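Local coordinates for xylooligosaccharide oxidase (Myceliophthora thermophila, PDB 5L6G), which oxidises the C1 hydroxyl of xylooligosaccharides and related sugars to lactones with a bicovalently bound FAD, passing the electrons to oxygen to give hydrogen peroxide, at residues 65-68 and 72-75; 110-115 and 217-222. All coordinates share one frame; numbering follows the deposited sequence.

Contact 1: residues 65-68 and 72-75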
ATOM      1  N   ALA A  65     -13.422 -19.087   2.743  1.00 14.65           N
ATOM      2  CA  ALA A  65     -13.323 -19.452   4.144  1.00 15.41           C
ATOM      3  C   ALA A  65     -13.461 -18.164   4.942  1.00 16.10           C
ATOM      4  O   ALA A  65     -12.981 -17.118   4.534  1.00 15.76           O
ATOM      5  CB  ALA A  65     -11.990 -20.131   4.430  1.00 15.17           C
ATOM      6  N   LYS A  66     -14.114 -18.268   6.086  1.00 17.41           N
ATOM      7  CA  LYS A  66     -14.443 -17.124   6.902  1.00 18.71           C
ATOM      8  C   LYS A  66     -13.877 -17.357   8.322  1.00 18.04           C
ATOM      9  O   LYS A  66     -14.622 -17.520   9.278  1.00 18.16           O
ATOM     10  CB  LYS A  66     -15.959 -16.990   6.882  1.00 21.13           C
ATOM     11  CG  LYS A  66     -16.525 -15.747   7.498  1.00 23.91           C
ATOM     12  CD  LYS A  66     -18.042 -15.714   7.312  1.00 26.20           C
ATOM     13  CE  LYS A  66     -18.773 -16.799   8.085  1.00 28.00           C
ATOM     14  NZ  LYS A  66     -20.241 -16.544   8.055  1.00 29.58           N
ATOM     15  N   PRO A  67     -12.545 -17.396   8.453  1.00 16.96           N
ATOM     16  CA  PRO A  67     -11.969 -17.787   9.737  1.00 17.36           C
ATOM     17  C   PRO A  67     -12.267 -16.797  10.865  1.00 17.23           C
ATOM     18  O   PRO A  67     -12.319 -15.596  10.628  1.00 16.68           O
ATOM     19  CB  PRO A  67     -10.458 -17.794   9.461  1.00 16.88           C
ATOM     20  CG  PRO A  67     -10.282 -16.906   8.290  1.00 16.32           C
ATOM     21  CD  PRO A  67     -11.495 -17.198   7.448  1.00 16.61           C
ATOM     22  N   ALA A  68     -12.489 -17.334  12.060  1.00 17.71           N
ATOM     23  CA  ALA A  68     -12.505 -16.561  13.315  1.00 18.20           C
ATOM     24  C   ALA A  68     -11.255 -16.773  14.167  1.00 18.26           C
ATOM     25  O   ALA A  68     -11.082 -16.101  15.179  1.00 18.70           O
ATOM     26  CB  ALA A  68     -13.736 -16.930  14.136  1.00 18.76           C
ATOM     27  N   HIS A  72      -8.726 -21.912  12.163  1.00 16.97           N
ATOM     28  CA  HIS A  72      -9.508 -21.920  10.944  1.00 16.62           C
ATOM     29  C   HIS A  72      -8.627 -21.599   9.747  1.00 15.74           C
ATOM     30  O   HIS A  72      -8.775 -22.211   8.690  1.00 14.95           O
ATOM     31  CB  HIS A  72     -10.658 -20.927  11.011  1.00 16.72           C
ATOM     32  CG  HIS A  72     -11.725 -21.320  11.974  1.00 17.35           C
ATOM     33  ND1 HIS A  72     -12.590 -20.412  12.532  1.00 17.67           N
ATOM     34  CD2 HIS A  72     -12.051 -22.518  12.501  1.00 17.98           C
ATOM     35  CE1 HIS A  72     -13.411 -21.029  13.359  1.00 18.13           C
ATOM     36  NE2 HIS A  72     -13.106 -22.312  13.358  1.00 18.50           N
ATOM     37  N   ILE A  73      -7.696 -20.655   9.925  1.00 15.31           N
ATOM     38  CA  ILE A  73      -6.763 -20.311   8.844  1.00 15.05           C
ATOM     39  C   ILE A  73      -5.907 -21.521   8.482  1.00 15.28           C
ATOM     40  O   ILE A  73      -5.736 -21.844   7.298  1.00 15.12           O
ATOM     41  CB  ILE A  73      -5.860 -19.103   9.178  1.00 14.86           C
ATOM     42  CG1 ILE A  73      -6.719 -17.863   9.423  1.00 14.89           C
ATOM     43  CG2 ILE A  73      -4.881 -18.851   8.040  1.00 14.60           C
ATOM     44  CD1 ILE A  73      -5.965 -16.677   9.998  1.00 14.81           C
ATOM     45  N   GLN A  74      -5.389 -22.209   9.493  1.00 15.70           N
ATOM     46  CA  GLN A  74      -4.548 -23.379   9.238  1.00 16.21           C
ATOM     47  C   GLN A  74      -5.314 -24.430   8.493  1.00 15.92           C
ATOM     48  O   GLN A  74      -4.795 -25.017   7.541  1.00 15.74           O
ATOM     49  CB  GLN A  74      -4.083 -24.009  10.521  1.00 17.25           C
ATOM     50  CG  GLN A  74      -3.093 -23.183  11.265  1.00 18.00           C
ATOM     51  CD  GLN A  74      -2.796 -23.816  12.592  1.00 19.31           C
ATOM     52  OE1 GLN A  74      -3.418 -23.463  13.606  1.00 20.68           O
ATOM     53  NE2 GLN A  74      -1.886 -24.804  12.596  1.00 19.65           N
ATOM     54  N   ALA A  75      -6.536 -24.676   8.962  1.00 15.82           N
ATOM     55  CA  ALA A  75      -7.370 -25.711   8.395  1.00 16.09           C
ATOM     56  C   ALA A  75      -7.731 -25.398   6.945  1.00 15.70           C
ATOM     57  O   ALA A  75      -7.757 -26.308   6.103  1.00 15.98           O
ATOM     58  CB  ALA A  75      -8.626 -25.905   9.224  1.00 16.37           C
TER
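His72 meets Ala68 through one well-formed hydrogen bond: the backbone N of Ala68 points its hydrogen at ND1 of the imidazole, 3.1 Å away, with an N-H...acceptor angle of 166°. The donor lies only 3° out of the ring plane, so it approaches at the ring edge and ND1 serves as the acceptor. At the root of the side chain, CB of His72 rests 3.5 Å from CB of Pro67. The same Pro67 CB also packs on CG1 of Ile73, at 3.7 Å, and the two apolar side chains cross at a slant. What turns the imidazole alongside the loop, its ND1 edge toward Ala68 N, is its first torsion: CG stands anti to the carbonyl carbon (chi1 -69°). An alanine here would take away ND1, and the amide of Ala68 would probably be left without this acceptor while CB of Ala68 lost the imidazole beside it. Further out, His72 also touches Pro37, Pro67 leans on Leu112, and Ile73 reaches strands 183-189 and 219-229. The contact closes the short loop from strand 63-65 into helix 70-83, the first connection of a beta-alpha-beta crossover whose second parallel strand, 87-90, lies beyond strand 108-111 in the FAD-binding PCMH-type domain.

Contact 2: residues 110-115 and 217-222. With FAD (flavin-adenine dinucleotide), chain D.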
ATOM      1  N   VAL A 110      -9.342 -16.850   1.663  1.00 11.75           N
ATOM      2  CA  VAL A 110      -9.395 -16.897   3.117  1.00 12.43           C
ATOM      3  C   VAL A 110      -9.715 -15.484   3.546  1.00 12.86           C
ATOM      4  O   VAL A 110      -8.837 -14.629   3.646  1.00 12.36           O
ATOM      5  CB  VAL A 110      -8.072 -17.418   3.699  1.00 12.39           C
ATOM      6  CG1 VAL A 110      -8.132 -17.504   5.225  1.00 12.73           C
ATOM      7  CG2 VAL A 110      -7.775 -18.774   3.066  1.00 12.54           C
ATOM      8  N   GLU A 111     -11.007 -15.240   3.709  1.00 13.94           N
ATOM      9  CA  GLU A 111     -11.512 -13.925   4.033  1.00 14.70           C
ATOM     10  C   GLU A 111     -11.320 -13.658   5.527  1.00 14.83           C
ATOM     11  O   GLU A 111     -11.901 -14.354   6.353  1.00 15.00           O
ATOM     12  CB  GLU A 111     -13.003 -13.856   3.692  1.00 16.17           C
ATOM     13  CG  GLU A 111     -13.689 -12.606   4.195  1.00 17.84           C
ATOM     14  CD  GLU A 111     -13.181 -11.376   3.489  1.00 18.94           C
ATOM     15  OE1 GLU A 111     -13.322 -11.308   2.248  1.00 21.30           O
ATOM     16  OE2 GLU A 111     -12.639 -10.476   4.151  1.00 19.66           O
ATOM     17  N   LEU A 112     -10.564 -12.614   5.847  1.00 14.64           N
ATOM     18  CA  LEU A 112     -10.056 -12.354   7.185  1.00 15.39           C
ATOM     19  C   LEU A 112     -10.803 -11.251   7.919  1.00 16.32           C
ATOM     20  O   LEU A 112     -10.449 -10.923   9.045  1.00 16.33           O
ATOM     21  CB  LEU A 112      -8.579 -11.961   7.101  1.00 14.92           C
ATOM     22  CG  LEU A 112      -7.656 -13.012   6.481  1.00 14.75           C
ATOM     23  CD1 LEU A 112      -6.256 -12.440   6.419  1.00 14.71           C
ATOM     24  CD2 LEU A 112      -7.642 -14.301   7.293  1.00 15.53           C
ATOM     25  N   ASP A 113     -11.860 -10.722   7.304  1.00 17.82           N
ATOM     26  CA  ASP A 113     -12.541  -9.535   7.818  1.00 19.70           C
ATOM     27  C   ASP A 113     -13.359  -9.745   9.078  1.00 19.95           C
ATOM     28  O   ASP A 113     -13.754  -8.775   9.705  1.00 19.35           O
ATOM     29  CB  ASP A 113     -13.411  -8.875   6.727  1.00 21.62           C
ATOM     30  CG  ASP A 113     -14.689  -9.643   6.430  1.00 23.48           C
ATOM     31  OD1 ASP A 113     -14.785 -10.841   6.719  1.00 26.11           O
ATOM     32  OD2 ASP A 113     -15.626  -9.035   5.873  1.00 29.32           O
ATOM     33  N   ARG A 114     -13.589 -10.992   9.474  1.00 19.89           N
ATOM     34  CA  ARG A 114     -14.193 -11.255  10.775  1.00 20.49           C
ATOM     35  C   ARG A 114     -13.132 -11.205  11.907  1.00 19.20           C
ATOM     36  O   ARG A 114     -13.479 -11.156  13.065  1.00 19.83           O
ATOM     37  CB  ARG A 114     -14.988 -12.571  10.780  1.00 22.34           C
ATOM     38  CG  ARG A 114     -15.929 -12.828   9.576  1.00 24.06           C
ATOM     39  CD  ARG A 114     -16.745 -11.626   9.042  1.00 25.92           C
ATOM     40  NE  ARG A 114     -17.925 -12.013   8.214  1.00 27.35           N
ATOM     41  CZ  ARG A 114     -17.931 -12.286   6.892  1.00 29.29           C
ATOM     42  NH1 ARG A 114     -16.832 -12.223   6.153  1.00 28.14           N
ATOM     43  NH2 ARG A 114     -19.069 -12.628   6.285  1.00 31.02           N
ATOM     44  N   MET A 115     -11.851 -11.168  11.554  1.00 17.55           N
ATOM     45  CA  MET A 115     -10.758 -11.083  12.513  1.00 17.39           C
ATOM     46  C   MET A 115     -10.141  -9.677  12.490  1.00 16.68           C
ATOM     47  O   MET A 115      -9.221  -9.414  11.750  1.00 16.09           O
ATOM     48  CB  MET A 115      -9.702 -12.148  12.218  1.00 17.16           C
ATOM     49  CG  MET A 115     -10.234 -13.555  12.368  1.00 17.71           C
ATOM     50  SD  MET A 115      -9.069 -14.780  11.750  1.00 18.04           S
ATOM     51  CE  MET A 115      -7.856 -14.810  13.082  1.00 18.36           C
ATOM     52  N   PHE A 217       4.383 -15.633   1.186  1.00 12.19           N
ATOM     53  CA  PHE A 217       5.023 -16.587   2.093  1.00 12.81           C
ATOM     54  C   PHE A 217       4.161 -17.310   3.108  1.00 13.23           C
ATOM     55  O   PHE A 217       4.651 -18.214   3.767  1.00 13.89           O
ATOM     56  CB  PHE A 217       6.199 -15.906   2.782  1.00 12.91           C
ATOM     57  CG  PHE A 217       7.178 -15.358   1.808  1.00 12.82           C
ATOM     58  CD1 PHE A 217       8.082 -16.192   1.192  1.00 13.14           C
ATOM     59  CD2 PHE A 217       7.128 -14.031   1.428  1.00 12.47           C
ATOM     60  CE1 PHE A 217       8.968 -15.707   0.251  1.00 13.13           C
ATOM     61  CE2 PHE A 217       8.012 -13.542   0.491  1.00 12.41           C
ATOM     62  CZ  PHE A 217       8.943 -14.374  -0.086  1.00 12.80           C
ATOM     63  N   GLY A 218       2.885 -16.951   3.208  1.00 13.27           N
ATOM     64  CA  GLY A 218       1.998 -17.565   4.183  1.00 13.63           C
ATOM     65  C   GLY A 218       0.869 -16.605   4.462  1.00 13.52           C
ATOM     66  O   GLY A 218       0.790 -15.554   3.847  1.00 14.26           O
ATOM     67  N   ILE A 219      -0.036 -16.983   5.343  1.00 13.17           N
ATOM     68  CA  ILE A 219      -1.079 -16.072   5.771  1.00 12.75           C
ATOM     69  C   ILE A 219      -0.698 -15.615   7.157  1.00 12.72           C
ATOM     70  O   ILE A 219      -0.582 -16.424   8.069  1.00 13.13           O
ATOM     71  CB  ILE A 219      -2.453 -16.766   5.774  1.00 12.67           C
ATOM     72  CG1 ILE A 219      -2.797 -17.225   4.353  1.00 12.44           C
ATOM     73  CG2 ILE A 219      -3.515 -15.822   6.307  1.00 12.54           C
ATOM     74  CD1 ILE A 219      -4.177 -17.818   4.222  1.00 12.62           C
ATOM     75  N   VAL A 220      -0.453 -14.327   7.299  1.00 12.68           N
ATOM     76  CA  VAL A 220      -0.212 -13.743   8.616  1.00 12.88           C
ATOM     77  C   VAL A 220      -1.531 -13.783   9.380  1.00 13.03           C
ATOM     78  O   VAL A 220      -2.548 -13.266   8.912  1.00 12.73           O
ATOM     79  CB  VAL A 220       0.303 -12.308   8.496  1.00 12.64           C
ATOM     80  CG1 VAL A 220       0.408 -11.670   9.865  1.00 13.03           C
ATOM     81  CG2 VAL A 220       1.653 -12.302   7.817  1.00 12.72           C
ATOM     82  N   ALA A 221      -1.511 -14.451  10.526  1.00 13.29           N
ATOM     83  CA  ALA A 221      -2.698 -14.644  11.348  1.00 13.81           C
ATOM     84  C   ALA A 221      -2.774 -13.680  12.510  1.00 14.15           C
ATOM     85  O   ALA A 221      -3.834 -13.522  13.102  1.00 14.63           O
ATOM     86  CB  ALA A 221      -2.753 -16.081  11.865  1.00 14.30           C
ATOM     87  N   SER A 222      -1.660 -13.041  12.845  1.00 14.22           N
ATOM     88  CA  SER A 222      -1.649 -12.020  13.865  1.00 14.65           C
ATOM     89  C   SER A 222      -0.425 -11.177  13.633  1.00 14.45           C
ATOM     90  O   SER A 222       0.630 -11.716  13.270  1.00 14.42           O
ATOM     91  CB  SER A 222      -1.614 -12.620  15.266  1.00 15.50           C
ATOM     92  OG  SER A 222      -1.725 -11.591  16.244  1.00 16.43           O
TER
HETATM   93  PA  FAD D 501      -6.138  -7.321  -0.027  1.00  9.98           P
HETATM   94  O1A FAD D 501      -6.995  -8.024   1.000  1.00  9.87           O
HETATM   95  O2A FAD D 501      -6.700  -7.215  -1.409  1.00  8.78           O
HETATM   96  O5B FAD D 501      -4.678  -7.902  -0.003  1.00 10.20           O
HETATM   97  C5B FAD D 501      -3.617  -7.421  -0.834  1.00  9.94           C
HETATM   98  C4B FAD D 501      -2.545  -8.480  -0.960  1.00  9.91           C
HETATM   99  O4B FAD D 501      -2.031  -8.789   0.337  1.00  9.88           O
HETATM  100  C3B FAD D 501      -3.073  -9.785  -1.533  1.00  9.73           C
HETATM  101  O3B FAD D 501      -2.042 -10.428  -2.253  1.00 10.14           O
HETATM  102  C2B FAD D 501      -3.396 -10.597  -0.305  1.00 10.08           C
HETATM  103  O2B FAD D 501      -3.448 -11.998  -0.543  1.00  9.78           O
HETATM  104  C1B FAD D 501      -2.287 -10.168   0.629  1.00  9.71           C
HETATM  105  N9A FAD D 501      -2.701 -10.327   2.025  1.00  9.44           N
HETATM  106  C8A FAD D 501      -3.762  -9.811   2.639  1.00  9.69           C
HETATM  107  N7A FAD D 501      -3.810 -10.209   3.933  1.00  9.57           N
HETATM  108  C5A FAD D 501      -2.735 -10.977   4.112  1.00  9.58           C
HETATM  109  C6A FAD D 501      -2.199 -11.742   5.235  1.00  9.84           C
HETATM  110  N6A FAD D 501      -2.870 -11.671   6.401  1.00 10.53           N
HETATM  111  N1A FAD D 501      -1.079 -12.463   5.021  1.00  9.97           N
HETATM  112  C2A FAD D 501      -0.431 -12.495   3.853  1.00  9.65           C
HETATM  113  N3A FAD D 501      -0.878 -11.803   2.763  1.00 10.02           N
HETATM  114  C4A FAD D 501      -2.009 -11.053   2.865  1.00  9.59           C
HETATM  115  N1  FAD D 501      -1.464   2.308  -0.072  1.00 12.22           N
HETATM  116  C2  FAD D 501      -0.517   3.122   0.492  1.00 12.68           C
HETATM  117  O2  FAD D 501       0.680   2.722   0.548  1.00 12.95           O
HETATM  118  N3  FAD D 501      -0.858   4.324   1.017  1.00 12.61           N
HETATM  119  C4  FAD D 501      -2.133   4.783   1.025  1.00 13.12           C
HETATM  120  O4  FAD D 501      -2.466   5.902   1.509  1.00 13.36           O
HETATM  121  C4X FAD D 501      -3.209   3.964   0.427  1.00 13.12           C
HETATM  122  N5  FAD D 501      -4.518   4.347   0.386  1.00 13.90           N
HETATM  123  C5X FAD D 501      -5.520   3.555  -0.150  1.00 14.20           C
HETATM  124  C6  FAD D 501      -6.865   3.945  -0.161  1.00 14.73           C
HETATM  125  C7  FAD D 501      -7.835   3.107  -0.735  1.00 14.05           C
HETATM  126  C7M FAD D 501      -9.269   3.575  -0.745  1.00 14.98           C
HETATM  127  C8  FAD D 501      -7.463   1.763  -1.298  1.00 12.58           C
HETATM  128  C8M FAD D 501      -8.505   0.802  -1.859  1.00 12.15           C
HETATM  129  C9  FAD D 501      -6.122   1.393  -1.262  1.00 12.50           C
HETATM  130  C9A FAD D 501      -5.132   2.237  -0.728  1.00 12.43           C
HETATM  131  N10 FAD D 501      -3.758   1.878  -0.706  1.00 12.32           N
HETATM  132  C10 FAD D 501      -2.766   2.686  -0.145  1.00 12.53           C
HETATM  133  C1' FAD D 501      -3.284   0.614  -1.257  1.00 11.38           C
HETATM  134  C2' FAD D 501      -3.221  -0.471  -0.229  1.00 10.51           C
HETATM  135  O2' FAD D 501      -2.042  -0.249   0.549  1.00 10.41           O
HETATM  136  C3' FAD D 501      -3.064  -1.771  -0.996  1.00 10.29           C
HETATM  137  O3' FAD D 501      -4.147  -1.963  -1.914  1.00  9.90           O
HETATM  138  C4' FAD D 501      -3.024  -2.924   0.011  1.00 10.07           C
HETATM  139  O4' FAD D 501      -2.211  -3.977  -0.525  1.00 10.84           O
HETATM  140  C5' FAD D 501      -4.429  -3.383   0.308  1.00 10.24           C
HETATM  141  O5' FAD D 501      -4.431  -4.182   1.493  1.00 10.12           O
HETATM  142  P   FAD D 501      -5.725  -5.037   1.786  1.00  9.81           P
HETATM  143  O1P FAD D 501      -5.502  -5.965   2.938  1.00  9.44           O
HETATM  144  O2P FAD D 501      -6.920  -4.140   1.854  1.00  9.63           O
HETATM  145  O3P FAD D 501      -5.923  -5.783   0.383  1.00  9.76           O
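Val110 and Ile219 make the central apolar contact, with CD1 of Ile219 lying 3.9 Å from CG2 of Val110 and almost as near its CB and CG1. Ile219 uses both branches: CG1 anti to the carbonyl carbon (chi1 -61°) carries CD1 onto Val110, while CG2 faces CD1 of Leu112 at a looser 4.4 Å. Farther along, CE of Met115 comes within 4.2 Å of the carbonyl O of Ala221. Ile73 and Val77 of helix 70-83 also pack against Ile219. This core joins two sheets of the PCMH-type FAD-binding fold, the mixed one holding strand 108-111 and the antiparallel one holding strand 219-229, and the adenine of FAD sits beside it.

Hydrogen bonds to the cofactor come from the backbone of Val220. Its N donates to FAD N1A (3.0 Å, 160°), and its O accepts from FAD N6A (3.0 Å, 161°), a two-point reading of the adenine edge that fixes the base's rotation. CD1 of Leu112 touches N6A at 3.5 Å. The backbone of Gly218 takes angles at which a beta carbon would collide with the carbonyl O of Phe217, and its own O comes 3.3 Å from FAD C2A.

A type I turn runs from Leu112 to Met115. The charged groups keep clear of 217-222: Arg114 NH1 forms salt bridges with Asp113 OD1 and Asp49, and Glu111 pairs with Lys90.

In the fold
Contact 1 closes before contact 2 opens along the chain, and their centres lie 8 Å apart on the same side of the molecule, all four segments within the PCMH-type range. They meet directly: Ala65 O and Glu111 N are 2.8 Å apart, a probable hydrogen bond between the adjacent parallel strands 63-65 and 108-111, and Pro67 also packs against the backbone of Glu111. Helix 70-83, which carries half of contact 1, also packs on strand 219-229 of contact 2. Contact 1 is centred about 24 Å from the chain's centre, contact 2 about 17 Å. Both border an N-linked glycan, through Ala68, Arg114 and Met115, but the residues touching across contact 2 are buried beside the adenine of FAD.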